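Local coordinates for protein CCMAN5 (Cellulosimicrobium cellulans, PDB 2XSG) that acts as a family 92 alpha-mannosidase that enables mannose-6-phosphate modification of yeast-produced human lysosomal enzymes, at residues G77-V82 and L159-E164; R448-G453 and I492-K497. One frame throughout, in Å; residues are numbered along the deposited sequence.

How the interactions relate
Interaction 1 and interaction 2 lie in separate parts of the chain. Their centres are about 51 Å apart, on opposite sides of the chain's centre, and their nearest atoms stay about 36 Å apart. Interaction 1 closes before interaction 2 opens. It pairs strands 80-84 and 158-162 within the N-terminal domain of the family 92 hydrolase. Interaction 2 sets the loop after helix 443-448 against the end of helix 478-495, in the helix-rich catalytic domain. The two share no helix, strand or sheet. One pairs two strands of an antiparallel sheet, the other packs a loop on a helix, and they do not touch.

Interaction 1: G77-V82 and L159-E164; sequences GDLLVV and LVVDLE
Leu-80, Val-81 and Val-82 pair with Asp-162, Val-161 and Val-160 as adjacent antiparallel strands. They form part of the beta sandwich of the N-terminal domain.

Backbone hydrogen bonds come in two reciprocal pairs. Asp-162 N gives a short bond to Leu-80 O (2.7 Å), and Leu-80 N returns one to Asp-162 O. Val-82 and Val-160 exchange bonds in the same way, with Val-82 N at 2.9 Å from Val-160 O. Between them, Val-81 CA makes a CA-H...O contact with Val-160 O (3.2 Å).

Just before the strand begins, at Leu-79, a water bridges the two backbones. Leu-79 N donates to it at 2.6 Å, and it donates on to Asp-162 O at 3.0 Å. That carbonyl therefore serves two donors.

Apolar contacts follow the sheet faces. Leu-79 lies alongside Val-161 and Leu-163, with its CD2 at 4.0 Å from Val-161 CG1 and its CG at 3.9 Å from Leu-163 CD1. Val-81, Val-161 and Leu-159 face strands 144-150, 185-195 and 248-255 of the other sheet. Leu-80, Val-82, Val-160 and Asp-162 occupy the reverse face.

The carboxylate of Asp-162 is held on both oxygens. OD2 meets Arg-91 in a salt bridge and Tyr-97 in a hydrogen bond. With CG beside the carbonyl carbon (chi1 -166°), OD1 closes an Asx turn, accepting from Glu-164 N at 3.0 Å nearly along its C-O bond.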
loop_
_atom_site.group_PDB
_atom_site.type_symbol
_atom_site.label_atom_id
_atom_site.label_comp_id
_atom_site.label_asym_id
_atom_site.label_seq_id
_atom_site.Cartn_x
_atom_site.Cartn_y
_atom_site.Cartn_z
ATOM N N GLY A 77 3.442 -14.988 0.963
ATOM C CA GLY A 77 3.086 -16.177 0.159
ATOM C C GLY A 77 3.346 -17.487 0.905
ATOM O O GLY A 77 3.465 -18.542 0.281
ATOM N N ASP A 78 3.425 -17.411 2.236
ATOM C CA ASP A 78 3.685 -18.568 3.104
ATOM C C ASP A 78 2.454 -19.441 3.308
ATOM O O ASP A 78 1.324 -18.945 3.291
ATOM C CB ASP A 78 4.134 -18.124 4.508
ATOM C CG ASP A 78 5.446 -17.345 4.499
ATOM O OD1 ASP A 78 5.429 -16.120 4.799
ATOM O OD2 ASP A 78 6.480 -17.965 4.193
ATOM N N LEU A 79 2.713 -20.731 3.543
ATOM C CA LEU A 79 1.727 -21.695 4.006
ATOM C C LEU A 79 0.705 -21.998 2.906
ATOM O O LEU A 79 -0.420 -21.497 2.941
ATOM C CB LEU A 79 1.043 -21.210 5.284
ATOM C CG LEU A 79 0.618 -22.240 6.341
ATOM C CD1 LEU A 79 0.483 -21.565 7.710
ATOM C CD2 LEU A 79 -0.687 -22.942 5.956
ATOM N N LEU A 80 1.119 -22.817 1.944
ATOM C CA LEU A 80 0.278 -23.146 0.809
ATOM C C LEU A 80 -0.553 -24.373 1.124
ATOM O O LEU A 80 -0.012 -25.441 1.431
ATOM C CB LEU A 80 1.117 -23.336 -0.470
ATOM C CG LEU A 80 0.381 -23.732 -1.765
ATOM C CD1 LEU A 80 -0.454 -22.575 -2.302
ATOM C CD2 LEU A 80 1.383 -24.211 -2.825
ATOM N N VAL A 81 -1.871 -24.208 1.069
ATOM C CA VAL A 81 -2.814 -25.314 1.262
ATOM C C VAL A 81 -3.460 -25.700 -0.077
ATOM O O VAL A 81 -4.134 -24.889 -0.697
ATOM C CB VAL A 81 -3.905 -24.945 2.295
ATOM C CG1 VAL A 81 -5.028 -26.026 2.350
ATOM C CG2 VAL A 81 -3.281 -24.676 3.702
ATOM N N VAL A 82 -3.226 -26.940 -0.503
ATOM C CA VAL A 82 -3.643 -27.435 -1.803
ATOM C C VAL A 82 -4.599 -28.625 -1.653
ATOM O O VAL A 82 -4.180 -29.689 -1.167
ATOM C CB VAL A 82 -2.417 -27.912 -2.654
ATOM C CG1 VAL A 82 -2.867 -28.414 -4.025
ATOM C CG2 VAL A 82 -1.398 -26.796 -2.819
ATOM N N LEU A 159 -5.450 -32.581 1.853
ATOM C CA LEU A 159 -4.941 -31.229 1.783
ATOM C C LEU A 159 -3.450 -31.306 2.017
ATOM O O LEU A 159 -3.012 -31.880 3.014
ATOM C CB LEU A 159 -5.595 -30.337 2.852
ATOM C CG LEU A 159 -7.105 -30.095 2.773
ATOM C CD1 LEU A 159 -7.572 -29.206 3.906
ATOM C CD2 LEU A 159 -7.484 -29.443 1.447
ATOM N N VAL A 160 -2.685 -30.762 1.083
ATOM C CA VAL A 160 -1.248 -30.649 1.231
ATOM C C VAL A 160 -1.006 -29.307 1.906
ATOM O O VAL A 160 -1.573 -28.289 1.469
ATOM C CB VAL A 160 -0.547 -30.672 -0.135
ATOM C CG1 VAL A 160 0.923 -30.304 -0.002
ATOM C CG2 VAL A 160 -0.702 -32.045 -0.791
ATOM N N VAL A 161 -0.196 -29.308 2.961
ATOM C CA VAL A 161 0.210 -28.068 3.606
ATOM C C VAL A 161 1.697 -27.903 3.272
ATOM O O VAL A 161 2.531 -28.572 3.853
ATOM C CB VAL A 161 -0.060 -28.099 5.142
ATOM C CG1 VAL A 161 0.330 -26.786 5.809
ATOM C CG2 VAL A 161 -1.526 -28.450 5.446
ATOM N N ASP A 162 2.001 -27.043 2.302
ATOM C CA ASP A 162 3.366 -26.855 1.809
ATOM C C ASP A 162 4.019 -25.651 2.497
ATOM O O ASP A 162 3.594 -24.482 2.314
ATOM C CB ASP A 162 3.329 -26.670 0.297
ATOM C CG ASP A 162 4.684 -26.805 -0.353
ATOM O OD1 ASP A 162 5.709 -26.398 0.235
ATOM O OD2 ASP A 162 4.743 -27.338 -1.474
ATOM N N LEU A 163 5.057 -25.923 3.276
ATOM C CA LEU A 163 5.687 -24.878 4.084
ATOM C C LEU A 163 6.940 -24.294 3.455
ATOM O O LEU A 163 7.636 -23.485 4.072
ATOM C CB LEU A 163 5.981 -25.381 5.499
ATOM C CG LEU A 163 4.805 -25.558 6.470
ATOM C CD1 LEU A 163 3.853 -24.355 6.441
ATOM C CD2 LEU A 163 4.042 -26.786 6.146
ATOM N N GLU A 164 7.228 -24.700 2.222
ATOM C CA GLU A 164 8.372 -24.131 1.510
ATOM C C GLU A 164 7.959 -22.881 0.724
ATOM O O GLU A 164 8.725 -21.935 0.643
ATOM C CB GLU A 164 9.011 -25.172 0.587
ATOM C CG GLU A 164 10.383 -24.758 0.042
ATOM C CD GLU A 164 10.288 -23.833 -1.176
ATOM O OE1 GLU A 164 9.217 -23.772 -1.815
ATOM O OE2 GLU A 164 11.289 -23.149 -1.487
HETATM O O HOH W 1 4.981 -21.931 2.897
#

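Interaction 2: R448-G453 and I492-K497; sequences RGYVAG and IEKLTK
Gly-449 is the first residue to leave helix 443-448, with a positive phi of 92°, and its CA lies 6.7 Å from the CA of Lys-494, near the end of helix 478-495. The contact thus joins a post-helix turn to a helix terminus in the helical catalytic domain, consistent with the (alpha/alpha)6 barrel of family 92.

Lys-494 lays its aliphatic chain along the turn. Bends at chi2 and chi4 carry CD and CE past the carbonyl of Arg-448, with Lys-494 CE at 3.4 Å from Arg-448 O. Gly-449 has no side chain to obstruct this path. No hydrogen bond crosses between the segments here. The ammonium group goes back to its own helix, where Lys-494 NZ forms a 2.9 Å salt bridge with Glu-493 OE2, reached from above the carboxylate plane.

Tyr-450 is the other main element. With CG between the backbone N and the carbonyl carbon (chi1 59°), its ring is set against Leu-495 and has neighbours on both faces. On one face Leu-495 CD2 makes a CH-pi contact, 4.2 Å from the Tyr-450 ring centroid and 28° off the normal. Arg-448 CD lies over the other face, toward its rim. Lys-494 CB approaches Tyr-450 CD2 obliquely at 3.8 Å. The phenol hydroxyl is hydrogen-bonded to Ala-516 O.

The Arg-448 side chain reaches on to the carbonyl two residues later, where its NH1 donates in the carbonyl plane to Tyr-450 O at 2.9 Å.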
loop_
_atom_site.group_PDB
_atom_site.type_symbol
_atom_site.label_atom_id
_atom_site.label_comp_id
_atom_site.label_asym_id
_atom_site.label_seq_id
_atom_site.Cartn_x
_atom_site.Cartn_y
_atom_site.Cartn_z
ATOM N N ARG A 448 29.636 22.046 1.600
ATOM C CA ARG A 448 29.079 22.514 0.325
ATOM C C ARG A 448 27.545 22.611 0.310
ATOM O O ARG A 448 26.963 23.348 -0.503
ATOM C CB ARG A 448 29.627 21.695 -0.858
ATOM C CG ARG A 448 28.896 20.371 -1.118
ATOM C CD ARG A 448 29.455 19.658 -2.326
ATOM N NE ARG A 448 30.673 18.907 -2.029
ATOM C CZ ARG A 448 30.693 17.624 -1.695
ATOM N NH1 ARG A 448 29.551 16.944 -1.596
ATOM N NH2 ARG A 448 31.847 17.023 -1.452
ATOM N N GLY A 449 26.895 21.867 1.205
ATOM C CA GLY A 449 25.439 21.907 1.340
ATOM C C GLY A 449 24.637 20.892 0.538
ATOM O O GLY A 449 23.411 21.028 0.432
ATOM N N TYR A 450 25.302 19.864 0.006
ATOM C CA TYR A 450 24.635 18.843 -0.825
ATOM C C TYR A 450 25.531 17.632 -1.128
ATOM O O TYR A 450 26.762 17.713 -1.059
ATOM C CB TYR A 450 24.128 19.447 -2.144
ATOM C CG TYR A 450 25.238 20.066 -2.966
ATOM C CD1 TYR A 450 25.940 19.314 -3.912
ATOM C CD2 TYR A 450 25.609 21.399 -2.772
ATOM C CE1 TYR A 450 26.972 19.880 -4.657
ATOM C CE2 TYR A 450 26.638 21.974 -3.516
ATOM C CZ TYR A 450 27.317 21.213 -4.445
ATOM O OH TYR A 450 28.338 21.796 -5.171
ATOM N N VAL A 451 24.907 16.516 -1.486
ATOM C CA VAL A 451 25.647 15.320 -1.893
ATOM C C VAL A 451 26.058 15.475 -3.364
ATOM O O VAL A 451 25.201 15.639 -4.235
ATOM C CB VAL A 451 24.799 14.040 -1.688
ATOM C CG1 VAL A 451 25.629 12.782 -1.982
ATOM C CG2 VAL A 451 24.230 13.998 -0.260
ATOM N N ALA A 452 27.370 15.439 -3.619
ATOM C CA ALA A 452 27.935 15.630 -4.961
ATOM C C ALA A 452 27.386 14.639 -5.984
ATOM O O ALA A 452 27.432 13.430 -5.763
ATOM C CB ALA A 452 29.474 15.533 -4.909
ATOM N N GLY A 453 26.880 15.146 -7.107
ATOM C CA GLY A 453 26.346 14.280 -8.173
ATOM C C GLY A 453 25.126 13.427 -7.820
ATOM O O GLY A 453 24.740 12.535 -8.586
ATOM N N ILE A 492 16.970 22.731 -1.913
ATOM C CA ILE A 492 16.322 23.755 -2.752
ATOM C C ILE A 492 17.292 24.878 -3.154
ATOM O O ILE A 492 17.396 25.227 -4.324
ATOM C CB ILE A 492 15.047 24.341 -2.095
ATOM C CG1 ILE A 492 13.906 23.310 -2.107
ATOM C CG2 ILE A 492 14.576 25.596 -2.834
ATOM C CD1 ILE A 492 12.840 23.588 -1.063
ATOM N N GLU A 493 18.000 25.436 -2.186
ATOM C CA GLU A 493 18.869 26.579 -2.458
ATOM C C GLU A 493 20.059 26.203 -3.330
ATOM O O GLU A 493 20.395 26.929 -4.262
ATOM C CB GLU A 493 19.358 27.184 -1.144
ATOM C CG GLU A 493 20.201 28.442 -1.275
ATOM C CD GLU A 493 21.189 28.563 -0.128
ATOM O OE1 GLU A 493 20.941 27.950 0.940
ATOM O OE2 GLU A 493 22.218 29.259 -0.301
ATOM N N LYS A 494 20.666 25.054 -3.043
ATOM C CA LYS A 494 21.948 24.681 -3.635
ATOM C C LYS A 494 21.860 23.839 -4.915
ATOM O O LYS A 494 22.827 23.791 -5.678
ATOM C CB LYS A 494 22.829 23.947 -2.602
ATOM C CG LYS A 494 23.120 24.727 -1.316
ATOM C CD LYS A 494 24.402 25.549 -1.460
ATOM C CE LYS A 494 24.911 26.035 -0.105
ATOM N NZ LYS A 494 24.237 27.284 0.351
ATOM N N LEU A 495 20.730 23.160 -5.139
ATOM C CA LEU A 495 20.604 22.309 -6.333
ATOM C C LEU A 495 19.634 22.798 -7.410
ATOM O O LEU A 495 19.501 22.153 -8.446
ATOM C CB LEU A 495 20.307 20.844 -5.951
ATOM C CG LEU A 495 21.356 20.140 -5.091
ATOM C CD1 LEU A 495 20.932 18.706 -4.822
ATOM C CD2 LEU A 495 22.711 20.176 -5.766
ATOM N N THR A 496 18.949 23.917 -7.182
ATOM C CA THR A 496 18.046 24.449 -8.212
ATOM C C THR A 496 18.878 25.333 -9.128
ATOM O O THR A 496 19.195 26.465 -8.787
ATOM C CB THR A 496 16.865 25.261 -7.625
ATOM O OG1 THR A 496 16.182 24.501 -6.623
ATOM C CG2 THR A 496 15.877 25.663 -8.719
ATOM N N LYS A 497 19.244 24.804 -10.285
ATOM C CA LYS A 497 20.092 25.524 -11.234
ATOM C C LYS A 497 19.314 26.565 -12.012
ATOM O O LYS A 497 18.387 26.215 -12.750
ATOM C CB LYS A 497 20.736 24.548 -12.214
ATOM C CG LYS A 497 21.575 25.240 -13.280
ATOM C CD LYS A 497 21.993 24.274 -14.354
ATOM C CE LYS A 497 22.934 24.966 -15.326
ATOM N NZ LYS A 497 23.304 24.049 -16.417
#